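Side-chain contacts in protein SCO1 homolog 1, mitochondrial (Arabidopsis thaliana, PDB 6N5U), which is a Sco-type copper metallochaperone thought to act in copper homeostasis, mitochondrial redox signalling or the insertion of copper into cytochrome c oxidase: residues Lys26-Lys31 with Val69-Ser74; Cys46-Ile51 with Tyr148-Asp153; Leu137-Pro140 with Phe144-Phe147. All coordinates share one frame; numbering follows the deposited sequence.

The three contacts lie in the copper-binding thioredoxin-fold domain of this inner-membrane protein. Contacts 1 and 2 interleave along the chain: loop 26-31, helix segment 46-51, strand segment 69-74 and, later, loop 148-153. Contact 3 follows contact 1 and leads straight into that last loop. Contacts 1 and 3 reach the same mixed sheet with their centres about 11 Å apart, joined where Gly-30 N meets Pro-140 O. The centres of contacts 1 and 2 are about 18 Å apart, yet Phe-72 packs on Leu-50. Those of contacts 2 and 3 are about 16 Å apart, with Tyr-148 packing on Leu-137. Copper is bound at contact 2 through Cys-46; contacts 1 and 3 lie away from it.

Contact 1: Lys26-Lys31 with Val69-Ser74; sequences KNLMGK and VPVFIS
Lys-31 and Leu-28 reach over from the loop between strands 22-24 and 32-38 to Val-69 and Val-71 on strand 68-74. The lysine leaves its backbone with CG anti to the carbonyl carbon (chi1 -74°). Its CB meets Val-69 CG2 at 4.0 Å, CG passes a little farther off, and after a bend at chi2 the chain returns so that CD lies 3.9 Å from the same Val-69 CG2. CE and NZ then run on beyond the valine, so the aliphatic part of the lysine does the touching. The two side chains cross at about a right angle, and Val-69 offers a single methyl; Lys-31 also rests on Asp-67. Leu-28, more deeply buried, brings CD2 to within 4.3 Å of Val-71 CG2, and both of these residues pack on Leu-35 of strand 32-38. That strand lies next to strand 68-74 in the central sheet, and its Trp-32 and Ile-34 share backbone hydrogen bonds with Val-69. No hydrogen bond or salt bridge crosses the contact, so the loop meets the strand by methyl and methylene packing alone. Burial from water probably favours the Leu-28 to Val-71 pair; Lys-31 covers Val-69 from the exposed side, and small shifts are likely to be tolerated.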
ATOM      1  N   LYS A  26      10.856  -5.247   8.818  1.00 62.28           N
ATOM      2  CA  LYS A  26      10.907  -5.390  10.268  1.00 66.29           C
ATOM      3  C   LYS A  26      10.253  -4.223  11.007  1.00 71.42           C
ATOM      4  O   LYS A  26       9.792  -4.404  12.134  1.00 73.38           O
ATOM      5  CB  LYS A  26      12.349  -5.637  10.737  1.00 72.31           C
ATOM      6  CG  LYS A  26      12.926  -6.935  10.184  1.00 90.38           C
ATOM      7  CD  LYS A  26      14.298  -7.249  10.732  1.00108.14           C
ATOM      8  CE  LYS A  26      14.673  -8.687  10.440  1.00123.45           C
ATOM      9  NZ  LYS A  26      15.997  -9.048  11.009  1.00137.18           N
ATOM     10  N   ASN A  27      10.172  -3.042  10.358  1.00 66.90           N
ATOM     11  CA  ASN A  27       9.548  -1.836  10.915  1.00 67.43           C
ATOM     12  C   ASN A  27       8.022  -1.903  10.857  1.00 69.84           C
ATOM     13  O   ASN A  27       7.337  -1.110  11.520  1.00 69.80           O
ATOM     14  CB  ASN A  27      10.038  -0.610  10.166  1.00 69.16           C
ATOM     15  CG  ASN A  27      11.398  -0.132  10.583  1.00 98.57           C
ATOM     16  OD1 ASN A  27      11.534   0.995  11.039  1.00 97.18           O
ATOM     17  ND2 ASN A  27      12.442  -0.946  10.423  1.00 91.20           N
ATOM     18  N   LEU A  28       7.496  -2.840  10.050  1.00 64.55           N
ATOM     19  CA  LEU A  28       6.070  -3.061   9.824  1.00 62.23           C
ATOM     20  C   LEU A  28       5.542  -4.199  10.692  1.00 68.02           C
ATOM     21  O   LEU A  28       4.328  -4.341  10.834  1.00 67.19           O
ATOM     22  CB  LEU A  28       5.830  -3.357   8.333  1.00 58.99           C
ATOM     23  CG  LEU A  28       5.663  -2.170   7.352  1.00 60.74           C
ATOM     24  CD1 LEU A  28       6.876  -1.238   7.344  1.00 60.38           C
ATOM     25  CD2 LEU A  28       5.459  -2.685   5.923  1.00 62.08           C
ATOM     26  N   MET A  29       6.452  -5.005  11.271  1.00 68.08           N
ATOM     27  CA  MET A  29       6.119  -6.144  12.142  1.00 70.80           C
ATOM     28  C   MET A  29       5.517  -5.694  13.474  1.00 77.12           C
ATOM     29  O   MET A  29       5.770  -4.569  13.937  1.00 77.65           O
ATOM     30  CB  MET A  29       7.346  -7.046  12.362  1.00 75.45           C
ATOM     31  CG  MET A  29       7.605  -7.983  11.217  1.00 77.01           C
ATOM     32  SD  MET A  29       9.228  -8.762  11.291  1.00 84.24           S
ATOM     33  CE  MET A  29       8.851 -10.298  12.228  1.00 84.94           C
ATOM     34  N   GLY A  30       4.694  -6.571  14.052  1.00 74.55           N
ATOM     35  CA  GLY A  30       3.995  -6.322  15.307  1.00 76.83           C
ATOM     36  C   GLY A  30       2.523  -5.990  15.141  1.00 76.91           C
ATOM     37  O   GLY A  30       1.792  -5.959  16.133  1.00 79.05           O
ATOM     38  N   LYS A  31       2.076  -5.721  13.891  1.00 68.03           N
ATOM     39  CA  LYS A  31       0.681  -5.398  13.567  1.00 66.35           C
ATOM     40  C   LYS A  31       0.275  -5.959  12.204  1.00 67.22           C
ATOM     41  O   LYS A  31       1.135  -6.073  11.320  1.00 64.36           O
ATOM     42  CB  LYS A  31       0.465  -3.868  13.546  1.00 67.70           C
ATOM     43  CG  LYS A  31       0.431  -3.197  14.919  1.00 81.28           C
ATOM     44  CD  LYS A  31      -0.561  -2.054  14.957  1.00 87.97           C
ATOM     45  CE  LYS A  31      -0.492  -1.289  16.254  1.00106.47           C
ATOM     46  NZ  LYS A  31      -1.530  -0.231  16.322  1.00117.21           N
ATOM     47  N   VAL A  69      -2.787  -1.808   9.749  1.00 58.82           N
ATOM     48  CA  VAL A  69      -2.023  -0.669   9.252  1.00 55.76           C
ATOM     49  C   VAL A  69      -2.040  -0.607   7.739  1.00 55.91           C
ATOM     50  O   VAL A  69      -1.493  -1.502   7.098  1.00 54.48           O
ATOM     51  CB  VAL A  69      -0.579  -0.566   9.823  1.00 59.81           C
ATOM     52  CG1 VAL A  69       0.086   0.745   9.407  1.00 57.40           C
ATOM     53  CG2 VAL A  69      -0.560  -0.723  11.343  1.00 62.97           C
ATOM     54  N   PRO A  70      -2.618   0.466   7.145  1.00 51.06           N
ATOM     55  CA  PRO A  70      -2.563   0.593   5.686  1.00 47.26           C
ATOM     56  C   PRO A  70      -1.185   1.127   5.296  1.00 47.14           C
ATOM     57  O   PRO A  70      -0.619   1.978   6.010  1.00 48.24           O
ATOM     58  CB  PRO A  70      -3.697   1.579   5.374  1.00 48.74           C
ATOM     59  CG  PRO A  70      -3.848   2.419   6.617  1.00 54.39           C
ATOM     60  CD  PRO A  70      -3.295   1.633   7.774  1.00 52.50           C
ATOM     61  N   VAL A  71      -0.617   0.573   4.204  1.00 38.52           N
ATOM     62  CA  VAL A  71       0.683   0.976   3.689  1.00 36.77           C
ATOM     63  C   VAL A  71       0.630   1.308   2.181  1.00 38.78           C
ATOM     64  O   VAL A  71       0.364   0.427   1.355  1.00 38.36           O
ATOM     65  CB  VAL A  71       1.794  -0.056   4.034  1.00 41.29           C
ATOM     66  CG1 VAL A  71       3.129   0.292   3.350  1.00 39.68           C
ATOM     67  CG2 VAL A  71       1.973  -0.200   5.546  1.00 43.21           C
ATOM     68  N   PHE A  72       0.938   2.561   1.829  1.00 33.86           N
ATOM     69  CA  PHE A  72       1.045   2.990   0.437  1.00 33.14           C
ATOM     70  C   PHE A  72       2.523   2.883  -0.014  1.00 36.09           C
ATOM     71  O   PHE A  72       3.374   3.527   0.596  1.00 35.50           O
ATOM     72  CB  PHE A  72       0.567   4.437   0.307  1.00 35.36           C
ATOM     73  CG  PHE A  72       0.872   5.131  -0.995  1.00 36.39           C
ATOM     74  CD1 PHE A  72       0.044   4.969  -2.096  1.00 40.67           C
ATOM     75  CD2 PHE A  72       1.946   6.006  -1.100  1.00 37.92           C
ATOM     76  CE1 PHE A  72       0.312   5.644  -3.295  1.00 41.49           C
ATOM     77  CE2 PHE A  72       2.218   6.670  -2.304  1.00 40.22           C
ATOM     78  CZ  PHE A  72       1.406   6.479  -3.393  1.00 38.25           C
ATOM     79  N   ILE A  73       2.828   2.065  -1.056  1.00 31.51           N
ATOM     80  CA  ILE A  73       4.194   1.955  -1.604  1.00 29.58           C
ATOM     81  C   ILE A  73       4.171   2.561  -2.999  1.00 33.63           C
ATOM     82  O   ILE A  73       3.346   2.171  -3.820  1.00 35.37           O
ATOM     83  CB  ILE A  73       4.721   0.517  -1.585  1.00 31.90           C
ATOM     84  CG1 ILE A  73       4.639  -0.084  -0.166  1.00 31.60           C
ATOM     85  CG2 ILE A  73       6.159   0.455  -2.181  1.00 33.21           C
ATOM     86  CD1 ILE A  73       5.106  -1.587  -0.044  1.00 28.30           C
ATOM     87  N   SER A  74       5.009   3.548  -3.242  1.00 30.59           N
ATOM     88  CA  SER A  74       5.051   4.268  -4.512  1.00 30.51           C
ATOM     89  C   SER A  74       5.754   3.546  -5.633  1.00 38.75           C
ATOM     90  O   SER A  74       6.880   3.068  -5.451  1.00 41.28           O
ATOM     91  CB  SER A  74       5.688   5.638  -4.326  1.00 33.00           C
ATOM     92  OG  SER A  74       5.736   6.301  -5.579  1.00 38.51           O
TER

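Contact 2: Cys46-Ile51 with Tyr148-Asp153; sequences CPDELI and YGKNHD. With CU1 (copper (I) ion), chain D.
A salt bridge between Glu-49 and Lys-150 joins the N-terminal part of helix 45-64, which carries the copper ligand Cys-46, to the loop leading from strand 144-148 into helix 154-167. Lys-150 NZ donates to Glu-49 OE2 at 2.9 Å, approaching from above the carboxylate plane, 42° out of it. CG of the lysine stands anti to its backbone N (chi1 176°), and a bend at chi2 then carries the chain obliquely across the glutamate, with Lys-150 CD 3.7 Å from Glu-49 CD. The glutamate is itself bent at chi2, which turns its carboxylate toward the loop. Its other oxygen, OE1, makes a salt bridge with Lys-52 one turn farther along the helix. Asp-48 probably adds a weaker long-range attraction, its OD2 lying 4.4 Å from Lys-150 NZ, beyond salt-bridge range. Ile-133 touches both Glu-49 and Lys-150.

On the loop side, Gly-149 to His-152 form a type I beta turn that presents Lys-150. Beside the turn, Tyr-148 CD1 lies over one face of the His-152 imidazole, offset toward its rim, while His-152 CD2 lies at the edge of the tyrosine ring.

Cys-46 points away from the loop and binds copper(I) through SG at 2.4 Å; Cys-42 and His-131 complete the site. Lys-150 NZ and Glu-49 OE2 both lie more than 8 Å from the copper, so the ion pair is outside its first shell. Cys-46 and Glu-49 both pack on Tyr-36, and the side chains of Glu-49 and His-131 are about 7 Å apart at their nearest. The carboxylate is buried and has a lysine on each oxygen, an arrangement likely to favour its ionised form and to balance its charge close to the copper site.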
ATOM      1  N   CYS A  46      -5.921   4.968  -7.803  1.00 54.72           N
ATOM      2  CA  CYS A  46      -5.282   5.058  -6.478  1.00 52.59           C
ATOM      3  C   CYS A  46      -6.139   5.828  -5.470  1.00 54.44           C
ATOM      4  O   CYS A  46      -6.422   5.228  -4.431  1.00 53.63           O
ATOM      5  CB  CYS A  46      -3.854   5.601  -6.544  1.00 52.08           C
ATOM      6  SG  CYS A  46      -2.680   4.541  -7.441  1.00 55.55           S
ATOM      7  N   PRO A  47      -6.630   7.087  -5.738  1.00 49.79           N
ATOM      8  CA  PRO A  47      -7.503   7.752  -4.751  1.00 48.78           C
ATOM      9  C   PRO A  47      -8.698   6.876  -4.327  1.00 52.60           C
ATOM     10  O   PRO A  47      -8.955   6.774  -3.125  1.00 53.35           O
ATOM     11  CB  PRO A  47      -7.938   9.032  -5.474  1.00 50.83           C
ATOM     12  CG  PRO A  47      -6.842   9.328  -6.389  1.00 55.11           C
ATOM     13  CD  PRO A  47      -6.404   7.981  -6.901  1.00 51.02           C
ATOM     14  N   ASP A  48      -9.361   6.173  -5.288  1.00 46.42           N
ATOM     15  CA  ASP A  48     -10.502   5.301  -4.990  1.00 45.92           C
ATOM     16  C   ASP A  48     -10.143   4.121  -4.097  1.00 48.15           C
ATOM     17  O   ASP A  48     -10.842   3.855  -3.121  1.00 49.72           O
ATOM     18  CB  ASP A  48     -11.202   4.804  -6.269  1.00 48.62           C
ATOM     19  CG  ASP A  48     -11.859   5.876  -7.114  1.00 59.11           C
ATOM     20  OD1 ASP A  48     -12.094   6.992  -6.593  1.00 58.89           O
ATOM     21  OD2 ASP A  48     -12.134   5.603  -8.302  1.00 69.57           O
ATOM     22  N   GLU A  49      -9.081   3.396  -4.464  1.00 42.53           N
ATOM     23  CA  GLU A  49      -8.562   2.225  -3.762  1.00 41.40           C
ATOM     24  C   GLU A  49      -8.141   2.541  -2.341  1.00 45.14           C
ATOM     25  O   GLU A  49      -8.433   1.759  -1.432  1.00 45.71           O
ATOM     26  CB  GLU A  49      -7.400   1.627  -4.549  1.00 41.27           C
ATOM     27  CG  GLU A  49      -7.850   1.045  -5.879  1.00 54.90           C
ATOM     28  CD  GLU A  49      -8.846  -0.088  -5.767  1.00 73.61           C
ATOM     29  OE1 GLU A  49      -8.415  -1.204  -5.398  1.00 66.98           O
ATOM     30  OE2 GLU A  49     -10.053   0.140  -6.022  1.00 69.78           O
ATOM     31  N   LEU A  50      -7.495   3.713  -2.144  1.00 39.11           N
ATOM     32  CA  LEU A  50      -7.079   4.169  -0.830  1.00 37.22           C
ATOM     33  C   LEU A  50      -8.256   4.612  -0.007  1.00 41.27           C
ATOM     34  O   LEU A  50      -8.289   4.317   1.187  1.00 42.36           O
ATOM     35  CB  LEU A  50      -6.012   5.259  -0.899  1.00 35.39           C
ATOM     36  CG  LEU A  50      -4.603   4.807  -1.296  1.00 35.73           C
ATOM     37  CD1 LEU A  50      -3.757   6.009  -1.631  1.00 33.61           C
ATOM     38  CD2 LEU A  50      -3.948   3.919  -0.196  1.00 33.87           C
ATOM     39  N   ILE A  51      -9.241   5.292  -0.624  1.00 37.25           N
ATOM     40  CA  ILE A  51     -10.450   5.707   0.112  1.00 38.23           C
ATOM     41  C   ILE A  51     -11.117   4.418   0.655  1.00 46.84           C
ATOM     42  O   ILE A  51     -11.413   4.357   1.856  1.00 48.72           O
ATOM     43  CB  ILE A  51     -11.427   6.617  -0.711  1.00 40.73           C
ATOM     44  CG1 ILE A  51     -10.855   8.025  -0.930  1.00 38.83           C
ATOM     45  CG2 ILE A  51     -12.796   6.710  -0.025  1.00 42.84           C
ATOM     46  CD1 ILE A  51     -11.441   8.776  -2.152  1.00 39.34           C
ATOM     47  N   TYR A 148      -6.132  -8.979  -2.455  1.00 60.55           N
ATOM     48  CA  TYR A 148      -7.413  -8.311  -2.726  1.00 60.90           C
ATOM     49  C   TYR A 148      -7.304  -7.395  -3.967  1.00 66.62           C
ATOM     50  O   TYR A 148      -6.568  -6.392  -3.956  1.00 64.64           O
ATOM     51  CB  TYR A 148      -7.901  -7.523  -1.494  1.00 60.83           C
ATOM     52  CG  TYR A 148      -8.172  -8.389  -0.284  1.00 61.91           C
ATOM     53  CD1 TYR A 148      -9.408  -9.006  -0.106  1.00 65.48           C
ATOM     54  CD2 TYR A 148      -7.205  -8.567   0.700  1.00 61.50           C
ATOM     55  CE1 TYR A 148      -9.653  -9.822   0.993  1.00 66.33           C
ATOM     56  CE2 TYR A 148      -7.444  -9.372   1.810  1.00 63.90           C
ATOM     57  CZ  TYR A 148      -8.668 -10.000   1.950  1.00 69.54           C
ATOM     58  OH  TYR A 148      -8.897 -10.806   3.035  1.00 69.21           O
ATOM     59  N   GLY A 149      -8.049  -7.753  -5.012  1.00 65.65           N
ATOM     60  CA  GLY A 149      -8.085  -7.013  -6.269  1.00 65.81           C
ATOM     61  C   GLY A 149      -8.993  -5.789  -6.302  1.00 71.64           C
ATOM     62  O   GLY A 149      -9.569  -5.390  -5.281  1.00 70.38           O
ATOM     63  N   LYS A 150      -9.112  -5.178  -7.503  1.00 69.60           N
ATOM     64  CA  LYS A 150      -9.916  -3.982  -7.803  1.00 68.90           C
ATOM     65  C   LYS A 150     -11.416  -4.195  -7.563  1.00 71.22           C
ATOM     66  O   LYS A 150     -12.108  -3.263  -7.158  1.00 71.48           O
ATOM     67  CB  LYS A 150      -9.657  -3.532  -9.270  1.00 72.42           C
ATOM     68  CG  LYS A 150     -10.495  -2.341  -9.790  1.00 99.05           C
ATOM     69  CD  LYS A 150     -10.125  -0.970  -9.158  1.00112.75           C
ATOM     70  CE  LYS A 150     -11.210   0.096  -9.293  1.00123.56           C
ATOM     71  NZ  LYS A 150     -10.895   1.362  -8.552  1.00126.04           N
ATOM     72  N   ASN A 151     -11.909  -5.410  -7.811  1.00 67.66           N
ATOM     73  CA  ASN A 151     -13.325  -5.777  -7.723  1.00 70.01           C
ATOM     74  C   ASN A 151     -13.975  -5.711  -6.302  1.00 72.40           C
ATOM     75  O   ASN A 151     -15.210  -5.602  -6.206  1.00 73.28           O
ATOM     76  CB  ASN A 151     -13.545  -7.147  -8.350  1.00 71.83           C
ATOM     77  CG  ASN A 151     -13.384  -7.139  -9.852  1.00104.82           C
ATOM     78  OD1 ASN A 151     -13.070  -6.116 -10.487  1.00 94.57           O
ATOM     79  ND2 ASN A 151     -13.605  -8.294 -10.457  1.00107.37           N
ATOM     80  N   HIS A 152     -13.156  -5.744  -5.232  1.00 65.29           N
ATOM     81  CA  HIS A 152     -13.615  -5.646  -3.853  1.00 64.92           C
ATOM     82  C   HIS A 152     -14.191  -4.264  -3.547  1.00 68.07           C
ATOM     83  O   HIS A 152     -13.707  -3.270  -4.077  1.00 66.49           O
ATOM     84  CB  HIS A 152     -12.473  -5.951  -2.874  1.00 63.74           C
ATOM     85  CG  HIS A 152     -12.196  -7.412  -2.714  1.00 68.51           C
ATOM     86  ND1 HIS A 152     -13.036  -8.233  -1.977  1.00 73.32           N
ATOM     87  CD2 HIS A 152     -11.192  -8.159  -3.221  1.00 69.57           C
ATOM     88  CE1 HIS A 152     -12.515  -9.444  -2.056  1.00 73.37           C
ATOM     89  NE2 HIS A 152     -11.407  -9.452  -2.798  1.00 71.44           N
ATOM     90  N   ASP A 153     -15.276  -4.226  -2.749  1.00 65.39           N
ATOM     91  CA  ASP A 153     -15.951  -3.062  -2.204  1.00 65.84           C
ATOM     92  C   ASP A 153     -15.469  -2.969  -0.748  1.00 69.28           C
ATOM     93  O   ASP A 153     -14.861  -3.926  -0.261  1.00 68.10           O
ATOM     94  CB  ASP A 153     -17.468  -3.351  -2.169  1.00 72.07           C
ATOM     95  CG  ASP A 153     -18.308  -2.966  -3.350  1.00 81.80           C
ATOM     96  OD1 ASP A 153     -17.748  -2.374  -4.322  1.00 82.96           O
ATOM     97  OD2 ASP A 153     -19.527  -3.247  -3.312  1.00 76.07           O
TER
HETATM   98 CU   CU1 D 201      -2.904   4.277  -9.787  0.50 56.44          CU

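Contact 3: Leu137-Pro140 with Phe144-Phe147; sequences LMSP and FVKF
Leu-137 faces both Val-145 and Lys-146 in a classic beta bulge, set in the antiparallel hairpin of strands 135-138 and 144-148 at the edge of the central sheet. Leu-137 N donates to Lys-146 O at 2.8 Å, nearly straight at 172°. Leu-137 O takes Val-145 N at 2.9 Å, and Lys-146 N only weakly at 3.4 Å. The bulge turns Val-145 toward the partner strand: its CG1 lies 4.1 Å from Leu-137 CD2, and its CG2 lies 3.7 Å from Ser-139 CB.

Met-138 pairs with Phe-144 across a non-hydrogen-bonded site. Bends at chi2 and chi3 fold the thioether back over the Phe-144 backbone, and the CE methyl comes to the edge of the phenyl ring, near its plane. An alanine here is likely to leave the CD1 edge of Phe-144 without its methyl neighbour and to open a gap beside Leu-35 and Tyr-113, which also touch the methionine.

Farther out, Trp-32 of strand 32-38 and Glu-164 of helix 154-167 both pack against Leu-137 and Val-145, and Met-138 shares backbone hydrogen bonding with Thr-33. The turn that joins the strands is tied by Ser-139, whose OG, between its backbone N and carbonyl carbon (chi1 50°), hydrogen-bonds to Asn-143 O.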
ATOM      1  N   LEU A 137      -2.575  -8.484   2.267  1.00 44.44           N
ATOM      2  CA  LEU A 137      -2.761  -8.521   3.704  1.00 45.02           C
ATOM      3  C   LEU A 137      -1.621  -9.356   4.277  1.00 51.33           C
ATOM      4  O   LEU A 137      -1.576 -10.574   4.085  1.00 51.89           O
ATOM      5  CB  LEU A 137      -4.171  -9.045   4.080  1.00 46.15           C
ATOM      6  CG  LEU A 137      -4.404  -9.552   5.514  1.00 51.73           C
ATOM      7  CD1 LEU A 137      -4.661  -8.406   6.484  1.00 51.98           C
ATOM      8  CD2 LEU A 137      -5.519 -10.549   5.545  1.00 52.91           C
ATOM      9  N   MET A 138      -0.654  -8.665   4.893  1.00 48.28           N
ATOM     10  CA  MET A 138       0.506  -9.228   5.584  1.00 49.79           C
ATOM     11  C   MET A 138       0.084  -9.370   7.042  1.00 57.20           C
ATOM     12  O   MET A 138      -0.723  -8.568   7.523  1.00 57.00           O
ATOM     13  CB  MET A 138       1.712  -8.265   5.517  1.00 50.97           C
ATOM     14  CG  MET A 138       2.191  -7.944   4.119  1.00 52.31           C
ATOM     15  SD  MET A 138       2.757  -9.397   3.199  1.00 57.84           S
ATOM     16  CE  MET A 138       1.627  -9.363   1.952  1.00 52.71           C
ATOM     17  N   SER A 139       0.629 -10.374   7.741  1.00 55.96           N
ATOM     18  CA  SER A 139       0.322 -10.635   9.148  1.00 59.15           C
ATOM     19  C   SER A 139       1.282  -9.889  10.139  1.00 65.01           C
ATOM     20  O   SER A 139       2.178  -9.172   9.665  1.00 63.13           O
ATOM     21  CB  SER A 139       0.283 -12.141   9.400  1.00 65.22           C
ATOM     22  OG  SER A 139       1.427 -12.808   8.899  1.00 76.57           O
ATOM     23  N   PRO A 140       1.129 -10.016  11.495  1.00 64.05           N
ATOM     24  CA  PRO A 140       2.045  -9.307  12.412  1.00 65.10           C
ATOM     25  C   PRO A 140       3.507  -9.771  12.382  1.00 69.65           C
ATOM     26  O   PRO A 140       4.358  -9.131  13.007  1.00 70.33           O
ATOM     27  CB  PRO A 140       1.401  -9.514  13.790  1.00 70.67           C
ATOM     28  CG  PRO A 140      -0.009  -9.927  13.503  1.00 74.70           C
ATOM     29  CD  PRO A 140       0.108 -10.752  12.269  1.00 68.18           C
ATOM     30  N   PHE A 144       2.786 -13.063   4.100  1.00 61.28           N
ATOM     31  CA  PHE A 144       1.628 -12.908   3.220  1.00 59.13           C
ATOM     32  C   PHE A 144       0.481 -13.837   3.609  1.00 64.79           C
ATOM     33  O   PHE A 144       0.702 -15.031   3.831  1.00 66.95           O
ATOM     34  CB  PHE A 144       2.030 -13.154   1.754  1.00 59.15           C
ATOM     35  CG  PHE A 144       0.864 -13.111   0.801  1.00 59.14           C
ATOM     36  CD1 PHE A 144       0.239 -11.905   0.495  1.00 60.22           C
ATOM     37  CD2 PHE A 144       0.366 -14.277   0.235  1.00 61.48           C
ATOM     38  CE1 PHE A 144      -0.853 -11.862  -0.369  1.00 61.03           C
ATOM     39  CE2 PHE A 144      -0.715 -14.235  -0.649  1.00 64.39           C
ATOM     40  CZ  PHE A 144      -1.313 -13.026  -0.951  1.00 61.80           C
ATOM     41  N   VAL A 145      -0.738 -13.288   3.675  1.00 60.66           N
ATOM     42  CA  VAL A 145      -1.945 -14.039   4.052  1.00 62.25           C
ATOM     43  C   VAL A 145      -2.956 -14.071   2.882  1.00 67.13           C
ATOM     44  O   VAL A 145      -3.278 -15.156   2.389  1.00 69.59           O
ATOM     45  CB  VAL A 145      -2.550 -13.532   5.398  1.00 66.75           C
ATOM     46  CG1 VAL A 145      -3.820 -14.283   5.783  1.00 68.44           C
ATOM     47  CG2 VAL A 145      -1.531 -13.603   6.526  1.00 68.12           C
ATOM     48  N   LYS A 146      -3.438 -12.893   2.430  1.00 61.35           N
ATOM     49  CA  LYS A 146      -4.409 -12.827   1.336  1.00 60.16           C
ATOM     50  C   LYS A 146      -4.228 -11.615   0.415  1.00 63.10           C
ATOM     51  O   LYS A 146      -3.810 -10.543   0.849  1.00 60.42           O
ATOM     52  CB  LYS A 146      -5.845 -12.883   1.882  1.00 62.27           C
ATOM     53  CG  LYS A 146      -6.881 -13.422   0.892  1.00 62.19           C
ATOM     54  CD  LYS A 146      -7.288 -14.830   1.222  1.00 66.10           C
ATOM     55  CE  LYS A 146      -8.184 -15.385   0.160  1.00 70.37           C
ATOM     56  NZ  LYS A 146      -8.427 -16.821   0.380  1.00 76.40           N
ATOM     57  N   PHE A 147      -4.562 -11.814  -0.862  1.00 60.99           N
ATOM     58  CA  PHE A 147      -4.556 -10.811  -1.910  1.00 59.54           C
ATOM     59  C   PHE A 147      -5.999 -10.286  -2.116  1.00 64.65           C
ATOM     60  O   PHE A 147      -6.965 -11.049  -1.983  1.00 65.95           O
ATOM     61  CB  PHE A 147      -3.977 -11.402  -3.215  1.00 61.82           C
ATOM     62  CG  PHE A 147      -4.287 -10.562  -4.431  1.00 64.09           C
ATOM     63  CD1 PHE A 147      -3.602  -9.370  -4.668  1.00 66.29           C
ATOM     64  CD2 PHE A 147      -5.337 -10.900  -5.284  1.00 68.88           C
ATOM     65  CE1 PHE A 147      -3.953  -8.544  -5.744  1.00 66.64           C
ATOM     66  CE2 PHE A 147      -5.682 -10.070  -6.366  1.00 71.74           C
ATOM     67  CZ  PHE A 147      -4.979  -8.905  -6.597  1.00 67.54           C
TER